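Long-range contacts in enoyl-CoA hydratase subunit I (Geobacillus kaustophilus, PDB 2PBP), which probably adds water across the carbon-carbon double bond of enoyl-CoA thioesters, acting as a hydro-lyase: residues E12-I17 against K49-V54; E36-V41 against D89-V94; I93-M98 against A204-K209; L119-S124 against V177-S182. One frame throughout, in Å; residues are numbered along the deposited sequence.

The four contacts illustrate how the chemistry of a contact follows its place in a fold. Contacts 1 and 4 pair parallel strands of the same six-stranded sheet: contact 1 is largely buried, while contact 4 is only partly so and brings in strand 179-181, the outermost at that end within the chain. Both put side chains against helix 186-198. Contact 2, equally buried, is nearly all apolar and joins two helices without a hydrogen bond between its segments. Contact 3 shares V94 with it, but works through a buried lysine that binds backbone carbonyls; its P97 is also hydrogen-bonded to I53 of contact 1. Only contacts 3 and 4 reach the second subunit.

Contact 1. Residues E12-I17 against K49-V54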
loop_
_atom_site.group_PDB
_atom_site.type_symbol
_atom_site.label_atom_id
_atom_site.label_comp_id
_atom_site.label_asym_id
_atom_site.label_seq_id
_atom_site.Cartn_x
_atom_site.Cartn_y
_atom_site.Cartn_z
ATOM N N GLU A 12 28.816 0.802 -3.520
ATOM C CA GLU A 12 29.181 0.944 -2.119
ATOM C C GLU A 12 28.520 -0.246 -1.445
ATOM O O GLU A 12 27.339 -0.202 -1.107
ATOM C CB GLU A 12 28.626 2.256 -1.556
ATOM C CG GLU A 12 29.057 2.565 -0.132
ATOM C CD GLU A 12 30.564 2.674 0.013
ATOM O OE1 GLU A 12 31.194 3.365 -0.818
ATOM O OE2 GLU A 12 31.116 2.074 0.961
ATOM N N GLY A 13 29.282 -1.323 -1.272
ATOM C CA GLY A 13 28.722 -2.516 -0.671
ATOM C C GLY A 13 27.733 -3.121 -1.652
ATOM O O GLY A 13 28.066 -3.334 -2.817
ATOM N N ALA A 14 26.513 -3.383 -1.192
ATOM C CA ALA A 14 25.480 -3.967 -2.045
ATOM C C ALA A 14 24.579 -2.887 -2.641
ATOM O O ALA A 14 23.494 -3.179 -3.147
ATOM C CB ALA A 14 24.643 -4.958 -1.240
ATOM N N VAL A 15 25.037 -1.641 -2.584
ATOM C CA VAL A 15 24.271 -0.515 -3.112
ATOM C C VAL A 15 24.911 0.047 -4.382
ATOM O O VAL A 15 26.088 0.406 -4.390
ATOM C CB VAL A 15 24.165 0.627 -2.060
ATOM C CG1 VAL A 15 23.366 1.798 -2.626
ATOM C CG2 VAL A 15 23.501 0.101 -0.794
ATOM N N GLY A 16 24.132 0.105 -5.459
ATOM C CA GLY A 16 24.639 0.644 -6.707
ATOM C C GLY A 16 24.176 2.085 -6.802
ATOM O O GLY A 16 22.994 2.372 -6.609
ATOM N N ILE A 17 25.106 2.991 -7.086
ATOM C CA ILE A 17 24.777 4.407 -7.193
ATOM C C ILE A 17 24.937 4.917 -8.622
ATOM O O ILE A 17 25.949 4.665 -9.276
ATOM C CB ILE A 17 25.683 5.276 -6.267
ATOM C CG1 ILE A 17 25.614 4.766 -4.825
ATOM C CG2 ILE A 17 25.257 6.734 -6.336
ATOM C CD1 ILE A 17 24.229 4.741 -4.141
ATOM N N LYS A 49 24.685 -8.783 -7.113
ATOM C CA LYS A 49 25.486 -8.228 -6.025
ATOM C C LYS A 49 24.886 -6.911 -5.562
ATOM O O LYS A 49 25.190 -6.421 -4.473
ATOM C CB LYS A 49 26.924 -7.993 -6.490
ATOM C CG LYS A 49 27.748 -9.259 -6.584
ATOM C CD LYS A 49 27.864 -9.901 -5.215
ATOM C CE LYS A 49 28.492 -8.957 -4.189
ATOM N NZ LYS A 49 28.335 -9.442 -2.783
ATOM N N VAL A 50 24.040 -6.339 -6.410
ATOM C CA VAL A 50 23.386 -5.074 -6.114
ATOM C C VAL A 50 21.980 -5.333 -5.588
ATOM O O VAL A 50 21.128 -5.868 -6.297
ATOM C CB VAL A 50 23.309 -4.191 -7.375
ATOM C CG1 VAL A 50 22.586 -2.892 -7.063
ATOM C CG2 VAL A 50 24.709 -3.912 -7.886
ATOM N N ARG A 51 21.745 -4.950 -4.341
ATOM C CA ARG A 51 20.446 -5.158 -3.715
ATOM C C ARG A 51 19.580 -3.905 -3.706
ATOM O O ARG A 51 18.359 -3.987 -3.561
ATOM C CB ARG A 51 20.642 -5.663 -2.287
ATOM C CG ARG A 51 21.425 -6.961 -2.213
ATOM C CD ARG A 51 21.441 -7.518 -0.798
ATOM N NE ARG A 51 22.038 -8.848 -0.753
ATOM C CZ ARG A 51 21.973 -9.660 0.298
ATOM N NH1 ARG A 51 21.335 -9.277 1.400
ATOM N NH2 ARG A 51 22.540 -10.858 0.245
ATOM N N VAL A 52 20.216 -2.747 -3.854
ATOM C CA VAL A 52 19.503 -1.471 -3.878
ATOM C C VAL A 52 20.203 -0.537 -4.859
ATOM O O VAL A 52 21.432 -0.509 -4.941
ATOM C CB VAL A 52 19.485 -0.792 -2.482
ATOM C CG1 VAL A 52 18.596 0.452 -2.515
ATOM C CG2 VAL A 52 18.989 -1.769 -1.425
ATOM N N ILE A 53 19.409 0.215 -5.610
ATOM C CA ILE A 53 19.934 1.165 -6.579
ATOM C C ILE A 53 19.510 2.557 -6.132
ATOM O O ILE A 53 18.341 2.785 -5.818
ATOM C CB ILE A 53 19.362 0.895 -7.991
ATOM C CG1 ILE A 53 19.781 -0.500 -8.463
ATOM C CG2 ILE A 53 19.828 1.974 -8.966
ATOM C CD1 ILE A 53 19.015 -1.026 -9.674
ATOM N N VAL A 54 20.464 3.480 -6.093
ATOM C CA VAL A 54 20.182 4.855 -5.699
ATOM C C VAL A 54 20.487 5.794 -6.861
ATOM O O VAL A 54 21.558 5.715 -7.463
ATOM C CB VAL A 54 21.035 5.282 -4.479
ATOM C CG1 VAL A 54 20.853 6.774 -4.204
ATOM C CG2 VAL A 54 20.633 4.469 -3.257
HETATM O O HOH W 1 28.345 -6.564 -2.357
#
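V15 and I17 both meet V54 on one face of the sheet that joins E12-I17 to K49-V54. The I17 and V54 side chains run alongside each other in the same direction. With CG1 beside the backbone N (chi1 -54°) and a second bend at chi2, the I17 chain folds over its neighbour, and CD1 presses on V54 CB at 3.3 Å, tighter than usual for two carbons. V15 meets V54 at a slant, its CG1 reaching V54 CG2 at 3.9 Å. M191 of helix 186-198 packs on V15 and I17 from this face. On the reverse face G16 has no side chain; a CB there would fall tightly against V50 CG1, which as it stands approaches G16 N at 3.7 Å. V50 and I53 rest on F44 of helix 31-46.

These are the two strands of a beta-alpha-beta unit, 15-20 and 52-57, running parallel with helix 31-46 connecting them. G16 supplies both central bonds of the ladder: its N donates to V52 O and its O accepts from V54 N, each at 2.8 Å. Where the strands begin, the register skips R51, and A14 O takes R51 N in its carbonyl plane (2.8 Å) together with a weak bond from V52 N.

Alongside, A14 CB lies against the extended aliphatic part of R51, 3.9 Å from its CG, while the R51 guanidinium is held by the carbonyls of A198 and F255. A type II' turn from E12 to V15, with G13 at positive phi, links strand 15-20 to the antiparallel strand 7-12.

Contact 2. Residues E36-V41 against D89-V94; sequences EIVAAV and DRLSIV
V38 of helix 31-46 lies between two consecutive residues of helix 86-92, presenting one methyl to L91 and the other to R90. The contact is a compact example of helix packing in which apolar branches do nearly all the work.

Among the purely apolar pairs, V38 and L91 meet aslant, V38 CG2 lying 3.8 Å from L91 CG. L91 turns its CD2 branch, not CD1, toward helix 31-46, where it also borders I37 CG2 and V41 CG2, more loosely, at 4.4 and 4.3 Å. One turn along helix 31-46, V41 stands roughly square to V94, which lies in the loop just past helix 86-92. V41 offers CG1, set anti to its backbone N (chi1 174°), and V94 answers with CG2, the branch beside its own backbone N; the two methyls are in tight contact at 3.5 Å.

The second kind of interaction mixes a methyl with a charged group. V38 CG1 sits over one face of the R90 guanidinium, 3.6 Å from NE. A bend at chi3 turns the arginine across the valine, and its NH2 forms a salt bridge with E42 OE1. The charge is thus met by E42 while the methyl covers part of its flat surface.

Helix 31-46, the helix of the beta-alpha-beta unit, also rests on strand 15-20, with I37 against L20 and both A40 and V41 against I18. M98, which opens strand 98-102, brings its sulfur to V41.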
loop_
_atom_site.group_PDB
_atom_site.type_symbol
_atom_site.label_atom_id
_atom_site.label_comp_id
_atom_site.label_asym_id
_atom_site.label_seq_id
_atom_site.Cartn_x
_atom_site.Cartn_y
_atom_site.Cartn_z
ATOM N N GLU A 36 21.198 6.533 -21.297
ATOM C CA GLU A 36 22.326 6.144 -20.455
ATOM C C GLU A 36 21.842 5.685 -19.083
ATOM O O GLU A 36 22.359 4.715 -18.524
ATOM C CB GLU A 36 23.314 7.305 -20.308
ATOM C CG GLU A 36 24.109 7.582 -21.580
ATOM C CD GLU A 36 25.193 8.621 -21.383
ATOM O OE1 GLU A 36 25.976 8.488 -20.421
ATOM O OE2 GLU A 36 25.266 9.569 -22.194
ATOM N N ILE A 37 20.845 6.379 -18.548
ATOM C CA ILE A 37 20.289 6.021 -17.251
ATOM C C ILE A 37 19.686 4.621 -17.333
ATOM O O ILE A 37 19.912 3.791 -16.457
ATOM C CB ILE A 37 19.204 7.027 -16.810
ATOM C CG1 ILE A 37 19.834 8.410 -16.610
ATOM C CG2 ILE A 37 18.531 6.542 -15.534
ATOM C CD1 ILE A 37 18.838 9.563 -16.507
ATOM N N VAL A 38 18.928 4.359 -18.395
ATOM C CA VAL A 38 18.303 3.049 -18.583
ATOM C C VAL A 38 19.353 1.942 -18.651
ATOM O O VAL A 38 19.206 0.888 -18.025
ATOM C CB VAL A 38 17.461 3.009 -19.880
ATOM C CG1 VAL A 38 17.011 1.582 -20.171
ATOM C CG2 VAL A 38 16.256 3.917 -19.737
ATOM N N ALA A 39 20.413 2.190 -19.411
ATOM C CA ALA A 39 21.479 1.213 -19.562
ATOM C C ALA A 39 22.149 0.930 -18.219
ATOM O O ALA A 39 22.378 -0.225 -17.863
ATOM C CB ALA A 39 22.504 1.715 -20.568
ATOM N N ALA A 40 22.450 1.986 -17.472
ATOM C CA ALA A 40 23.101 1.836 -16.173
ATOM C C ALA A 40 22.198 1.126 -15.170
ATOM O O ALA A 40 22.648 0.241 -14.434
ATOM C CB ALA A 40 23.510 3.202 -15.631
ATOM N N VAL A 41 20.925 1.510 -15.136
ATOM C CA VAL A 41 19.986 0.889 -14.210
ATOM C C VAL A 41 19.755 -0.587 -14.534
ATOM O O VAL A 41 19.723 -1.424 -13.635
ATOM C CB VAL A 41 18.627 1.625 -14.206
ATOM C CG1 VAL A 41 17.624 0.867 -13.348
ATOM C CG2 VAL A 41 18.808 3.038 -13.665
ATOM N N ASP A 89 9.493 3.215 -20.104
ATOM C CA ASP A 89 8.779 2.001 -19.733
ATOM C C ASP A 89 9.771 0.977 -19.187
ATOM O O ASP A 89 9.440 0.196 -18.302
ATOM C CB ASP A 89 8.041 1.403 -20.935
ATOM C CG ASP A 89 6.923 2.297 -21.446
ATOM O OD1 ASP A 89 6.310 3.019 -20.629
ATOM O OD2 ASP A 89 6.647 2.262 -22.663
ATOM N N ARG A 90 10.987 0.982 -19.726
ATOM C CA ARG A 90 12.012 0.049 -19.269
ATOM C C ARG A 90 12.384 0.361 -17.824
ATOM O O ARG A 90 12.689 -0.540 -17.044
ATOM C CB ARG A 90 13.245 0.127 -20.178
ATOM C CG ARG A 90 12.973 -0.433 -21.573
ATOM C CD ARG A 90 14.079 -0.136 -22.568
ATOM N NE ARG A 90 15.328 -0.810 -22.233
ATOM C CZ ARG A 90 16.318 -1.006 -23.097
ATOM N NH1 ARG A 90 16.203 -0.580 -24.348
ATOM N NH2 ARG A 90 17.421 -1.632 -22.712
ATOM N N LEU A 91 12.343 1.640 -17.464
ATOM C CA LEU A 91 12.663 2.045 -16.101
ATOM C C LEU A 91 11.562 1.570 -15.157
ATOM O O LEU A 91 11.829 1.180 -14.018
ATOM C CB LEU A 91 12.807 3.569 -16.013
ATOM C CG LEU A 91 14.047 4.181 -16.670
ATOM C CD1 LEU A 91 14.020 5.695 -16.511
ATOM C CD2 LEU A 91 15.306 3.605 -16.027
ATOM N N SER A 92 10.328 1.590 -15.651
ATOM C CA SER A 92 9.168 1.174 -14.872
ATOM C C SER A 92 9.181 -0.299 -14.469
ATOM O O SER A 92 8.566 -0.670 -13.469
ATOM C CB SER A 92 7.881 1.450 -15.655
ATOM O OG SER A 92 7.745 2.824 -15.965
ATOM N N ILE A 93 9.873 -1.140 -15.235
ATOM C CA ILE A 93 9.900 -2.565 -14.922
ATOM C C ILE A 93 11.147 -3.083 -14.207
ATOM O O ILE A 93 11.340 -4.294 -14.096
ATOM C CB ILE A 93 9.666 -3.416 -16.190
ATOM C CG1 ILE A 93 10.807 -3.212 -17.188
ATOM C CG2 ILE A 93 8.332 -3.045 -16.815
ATOM C CD1 ILE A 93 10.876 -4.248 -18.308
ATOM N N VAL A 94 11.991 -2.175 -13.729
ATOM C CA VAL A 94 13.191 -2.572 -12.995
ATOM C C VAL A 94 12.705 -3.249 -11.713
ATOM O O VAL A 94 11.881 -2.694 -10.986
ATOM C CB VAL A 94 14.057 -1.344 -12.659
ATOM C CG1 VAL A 94 15.187 -1.729 -11.707
ATOM C CG2 VAL A 94 14.630 -0.766 -13.945
#

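Contact 3. Residues I93-M98 against A204-K209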
loop_
_atom_site.group_PDB
_atom_site.type_symbol
_atom_site.label_atom_id
_atom_site.label_comp_id
_atom_site.label_asym_id
_atom_site.label_seq_id
_atom_site.Cartn_x
_atom_site.Cartn_y
_atom_site.Cartn_z
ATOM N N ILE A 93 9.873 -1.140 -15.235
ATOM C CA ILE A 93 9.900 -2.565 -14.922
ATOM C C ILE A 93 11.147 -3.083 -14.207
ATOM O O ILE A 93 11.340 -4.294 -14.096
ATOM C CB ILE A 93 9.666 -3.416 -16.190
ATOM C CG1 ILE A 93 10.807 -3.212 -17.188
ATOM C CG2 ILE A 93 8.332 -3.045 -16.815
ATOM C CD1 ILE A 93 10.876 -4.248 -18.308
ATOM N N VAL A 94 11.991 -2.175 -13.729
ATOM C CA VAL A 94 13.191 -2.572 -12.995
ATOM C C VAL A 94 12.705 -3.249 -11.713
ATOM O O VAL A 94 11.881 -2.694 -10.986
ATOM C CB VAL A 94 14.057 -1.344 -12.659
ATOM C CG1 VAL A 94 15.187 -1.729 -11.707
ATOM C CG2 VAL A 94 14.630 -0.766 -13.945
ATOM N N LYS A 95 13.200 -4.452 -11.438
ATOM C CA LYS A 95 12.752 -5.188 -10.258
ATOM C C LYS A 95 13.511 -4.915 -8.970
ATOM O O LYS A 95 12.954 -5.057 -7.881
ATOM C CB LYS A 95 12.758 -6.690 -10.553
ATOM C CG LYS A 95 11.708 -7.097 -11.576
ATOM C CD LYS A 95 11.633 -8.601 -11.741
ATOM C CE LYS A 95 10.571 -8.990 -12.754
ATOM N NZ LYS A 95 9.215 -8.536 -12.344
ATOM N N THR A 96 14.770 -4.521 -9.090
ATOM C CA THR A 96 15.590 -4.237 -7.916
ATOM C C THR A 96 15.109 -2.958 -7.231
ATOM O O THR A 96 14.677 -2.018 -7.895
ATOM C CB THR A 96 17.069 -4.058 -8.317
ATOM O OG1 THR A 96 17.537 -5.257 -8.951
ATOM C CG2 THR A 96 17.925 -3.768 -7.096
ATOM N N PRO A 97 15.151 -2.920 -5.888
ATOM C CA PRO A 97 14.710 -1.717 -5.177
ATOM C C PRO A 97 15.472 -0.483 -5.664
ATOM O O PRO A 97 16.699 -0.513 -5.810
ATOM C CB PRO A 97 15.012 -2.053 -3.719
ATOM C CG PRO A 97 14.729 -3.523 -3.668
ATOM C CD PRO A 97 15.398 -4.024 -4.942
ATOM N N MET A 98 14.736 0.593 -5.923
ATOM C CA MET A 98 15.326 1.840 -6.396
ATOM C C MET A 98 14.919 3.023 -5.536
ATOM O O MET A 98 13.737 3.226 -5.252
ATOM C CB MET A 98 14.912 2.128 -7.838
ATOM C CG MET A 98 15.745 1.437 -8.890
ATOM S SD MET A 98 15.960 2.542 -10.300
ATOM C CE MET A 98 14.253 2.717 -10.838
ATOM N N ALA A 204 12.525 -11.329 -1.019
ATOM C CA ALA A 204 11.346 -10.784 -0.361
ATOM C C ALA A 204 11.110 -9.346 -0.829
ATOM O O ALA A 204 9.982 -8.982 -1.157
ATOM C CB ALA A 204 11.509 -10.837 1.163
ATOM N N LEU A 205 12.159 -8.523 -0.873
ATOM C CA LEU A 205 11.975 -7.141 -1.321
ATOM C C LEU A 205 11.504 -7.097 -2.778
ATOM O O LEU A 205 10.646 -6.295 -3.146
ATOM C CB LEU A 205 13.273 -6.335 -1.187
ATOM C CG LEU A 205 13.876 -6.149 0.209
ATOM C CD1 LEU A 205 14.850 -4.971 0.178
ATOM C CD2 LEU A 205 12.783 -5.893 1.230
ATOM N N ARG A 206 12.069 -7.978 -3.596
ATOM C CA ARG A 206 11.744 -8.068 -5.014
ATOM C C ARG A 206 10.286 -8.458 -5.250
ATOM O O ARG A 206 9.571 -7.793 -6.004
ATOM C CB ARG A 206 12.666 -9.097 -5.674
ATOM C CG ARG A 206 12.468 -9.341 -7.170
ATOM C CD ARG A 206 13.264 -10.588 -7.552
ATOM N NE ARG A 206 13.238 -10.942 -8.970
ATOM C CZ ARG A 206 14.014 -10.393 -9.898
ATOM N NH1 ARG A 206 14.882 -9.445 -9.569
ATOM N NH2 ARG A 206 13.958 -10.830 -11.154
ATOM N N LEU A 207 9.846 -9.531 -4.602
ATOM C CA LEU A 207 8.476 -10.003 -4.770
ATOM C C LEU A 207 7.438 -9.106 -4.101
ATOM O O LEU A 207 6.288 -9.047 -4.540
ATOM C CB LEU A 207 8.355 -11.452 -4.283
ATOM C CG LEU A 207 8.732 -12.493 -5.355
ATOM C CD1 LEU A 207 10.103 -12.170 -5.945
ATOM C CD2 LEU A 207 8.719 -13.893 -4.754
ATOM N N ILE A 208 7.833 -8.412 -3.037
ATOM C CA ILE A 208 6.915 -7.492 -2.371
ATOM C C ILE A 208 6.678 -6.327 -3.328
ATOM O O ILE A 208 5.547 -5.864 -3.509
ATOM C CB ILE A 208 7.506 -6.937 -1.043
ATOM C CG1 ILE A 208 7.320 -7.961 0.080
ATOM C CG2 ILE A 208 6.841 -5.605 -0.694
ATOM C CD1 ILE A 208 5.865 -8.359 0.449
ATOM N N LYS A 209 7.762 -5.856 -3.936
ATOM C CA LYS A 209 7.682 -4.753 -4.879
ATOM C C LYS A 209 6.771 -5.128 -6.051
ATOM O O LYS A 209 5.955 -4.315 -6.487
ATOM C CB LYS A 209 9.084 -4.389 -5.383
ATOM C CG LYS A 209 9.092 -3.333 -6.476
ATOM C CD LYS A 209 10.512 -2.889 -6.815
ATOM C CE LYS A 209 10.516 -2.043 -8.077
ATOM N NZ LYS A 209 11.864 -1.469 -8.369
HETATM O O HOH W 2 10.335 -6.213 -8.158
HETATM O O HOH W 3 15.518 -7.611 -7.534
#
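The R206 guanidinium carries K95 CD on one face, 3.3 Å above the plane and shifted toward the rim, while a water lies in plane at its edge, 2.8 Å from NH1. The two cationic chains cross obliquely through the methylenes of K95, and their charged ends diverge: K95 NZ stays 5.4 Å from R206 NH2 and forms a salt bridge with E210. A second water joins K95 O to R206 O.

K209 runs fully extended from the helix, CG anti to the backbone N (chi1 174°), to place NZ between V94 O and T96 O, each at 2.9 Å. It approaches both from above the carbonyl plane, and D118 supplies a salt bridge to the same buried ammonium. A methionine at K209 would probably leave both carbonyls and the D118 carboxylate without their shared donor, and the loop from V94 to T96 less firmly fixed.

The P97 ring stands about square to the L205 side chain, CG 4.0 Å from L205 CB, and W161 of the second subunit packs on P97 and hydrogen-bonds L205 O. Helix 202-217 thus packs against the link from helix 86-92 to strand 98-102; within that link T96 packs on I53 of strand 52-57 and hydrogen-bonds D45 of helix 31-46.

Contact 4. Residues L119-S124 against V177-S182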
loop_
_atom_site.group_PDB
_atom_site.type_symbol
_atom_site.label_atom_id
_atom_site.label_comp_id
_atom_site.label_asym_id
_atom_site.label_seq_id
_atom_site.Cartn_x
_atom_site.Cartn_y
_atom_site.Cartn_z
ATOM N N LEU A 119 11.180 4.624 -3.602
ATOM C CA LEU A 119 11.182 5.490 -2.430
ATOM C C LEU A 119 11.931 6.746 -2.818
ATOM O O LEU A 119 12.833 6.704 -3.660
ATOM C CB LEU A 119 11.916 4.836 -1.256
ATOM C CG LEU A 119 11.443 3.484 -0.722
ATOM C CD1 LEU A 119 12.399 3.010 0.359
ATOM C CD2 LEU A 119 10.031 3.606 -0.175
ATOM N N ILE A 120 11.570 7.863 -2.196
ATOM C CA ILE A 120 12.242 9.122 -2.484
ATOM C C ILE A 120 12.704 9.791 -1.189
ATOM O O ILE A 120 11.901 10.046 -0.297
ATOM C CB ILE A 120 11.312 10.111 -3.224
ATOM C CG1 ILE A 120 10.819 9.504 -4.540
ATOM C CG2 ILE A 120 12.051 11.420 -3.481
ATOM C CD1 ILE A 120 9.634 10.226 -5.178
ATOM N N VAL A 121 14.004 10.049 -1.088
ATOM C CA VAL A 121 14.566 10.740 0.070
ATOM C C VAL A 121 14.951 12.083 -0.523
ATOM O O VAL A 121 15.716 12.138 -1.487
ATOM C CB VAL A 121 15.823 10.044 0.611
ATOM C CG1 VAL A 121 16.410 10.859 1.759
ATOM C CG2 VAL A 121 15.479 8.637 1.078
ATOM N N ALA A 122 14.422 13.165 0.040
ATOM C CA ALA A 122 14.700 14.482 -0.509
ATOM C C ALA A 122 15.420 15.444 0.411
ATOM O O ALA A 122 15.289 15.389 1.634
ATOM C CB ALA A 122 13.395 15.121 -0.990
ATOM N N SER A 123 16.186 16.329 -0.215
ATOM C CA SER A 123 16.916 17.376 0.479
ATOM C C SER A 123 15.948 18.539 0.631
ATOM O O SER A 123 14.894 18.569 -0.006
ATOM C CB SER A 123 18.115 17.831 -0.356
ATOM O OG SER A 123 18.531 19.137 0.016
ATOM N N SER A 124 16.308 19.495 1.478
ATOM C CA SER A 124 15.484 20.676 1.670
ATOM C C SER A 124 15.659 21.558 0.434
ATOM O O SER A 124 14.889 22.484 0.197
ATOM C CB SER A 124 15.927 21.432 2.925
ATOM O OG SER A 124 15.718 20.662 4.095
ATOM N N VAL A 177 7.088 11.918 -1.141
ATOM C CA VAL A 177 8.437 11.801 -0.595
ATOM C C VAL A 177 8.379 11.083 0.753
ATOM O O VAL A 177 7.506 11.359 1.578
ATOM C CB VAL A 177 9.091 13.193 -0.415
ATOM C CG1 VAL A 177 10.325 13.092 0.478
ATOM C CG2 VAL A 177 9.488 13.755 -1.781
ATOM N N ASN A 178 9.310 10.160 0.970
ATOM C CA ASN A 178 9.340 9.386 2.208
ATOM C C ASN A 178 9.932 10.143 3.397
ATOM O O ASN A 178 9.471 9.988 4.532
ATOM C CB ASN A 178 10.094 8.078 1.972
ATOM C CG ASN A 178 9.334 7.128 1.048
ATOM O OD1 ASN A 178 8.412 6.430 1.473
ATOM N ND2 ASN A 178 9.709 7.114 -0.224
ATOM N N ARG A 179 10.952 10.954 3.143
ATOM C CA ARG A 179 11.572 11.740 4.203
ATOM C C ARG A 179 12.381 12.892 3.630
ATOM O O ARG A 179 12.856 12.834 2.491
ATOM C CB ARG A 179 12.475 10.864 5.077
ATOM C CG ARG A 179 13.770 10.435 4.418
ATOM C CD ARG A 179 14.671 9.702 5.403
ATOM N NE ARG A 179 14.914 10.484 6.613
ATOM C CZ ARG A 179 15.825 10.175 7.532
ATOM N NH1 ARG A 179 16.586 9.100 7.379
ATOM N NH2 ARG A 179 15.973 10.941 8.605
ATOM N N VAL A 180 12.535 13.940 4.433
ATOM C CA VAL A 180 13.275 15.125 4.027
ATOM C C VAL A 180 14.408 15.383 5.013
ATOM O O VAL A 180 14.218 15.301 6.228
ATOM C CB VAL A 180 12.351 16.363 3.997
ATOM C CG1 VAL A 180 13.125 17.588 3.544
ATOM C CG2 VAL A 180 11.165 16.098 3.078
ATOM N N VAL A 181 15.588 15.683 4.486
ATOM C CA VAL A 181 16.745 15.967 5.326
ATOM C C VAL A 181 17.534 17.131 4.747
ATOM O O VAL A 181 17.389 17.469 3.572
ATOM C CB VAL A 181 17.676 14.743 5.444
ATOM C CG1 VAL A 181 16.969 13.624 6.196
ATOM C CG2 VAL A 181 18.097 14.274 4.060
ATOM N N SER A 182 18.364 17.747 5.579
ATOM C CA SER A 182 19.176 18.872 5.144
ATOM C C SER A 182 20.100 18.424 4.012
ATOM O O SER A 182 20.509 17.265 3.954
ATOM C CB SER A 182 19.993 19.409 6.322
ATOM O OG SER A 182 20.620 20.635 5.990
#
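Strands 119-123 and 179-181 run parallel at one edge of the main sheet of the crotonase-like fold, their axes 4.7 Å apart and inclined by 28°, with A122 donating to R179 O and accepting from V181 N, both at 2.9 Å. Ahead of this pairing the register steps over N178, whose backbone N binds I120 O in the carbonyl plane.

On one face V121 and R179 are neighbours. R179 CG occupies the crowded position between its backbone N and carbonyl carbon (chi1 73°), which lays it against V121 CG1 at 3.8 Å before the chain bends to a salt bridge with E189. That face packs under helix 186-198, where L186, T190 and L193 meet V121.

V177 divides its two methyls: CG1 borders I120 O and the A122 methyl, the latter at 4.0 Å, while CG2 meets I120 CG2 at 3.9 Å. V180 CG1 lies 3.6 Å from A122 O, and the side chain touches A168 and E172 of helix 168-173.

The N178 side chain lies across that of L119, nearly perpendicular to it, beside R155 of the second subunit. A glycine here could keep the backbone bond to I120 but would probably open a gap between L119 and R155 of that subunit.

Backbone bonds and apolar contacts thus join the two strands, while the polar ends of R179 and S182 find acidic partners, E189 and E184, in the same chain.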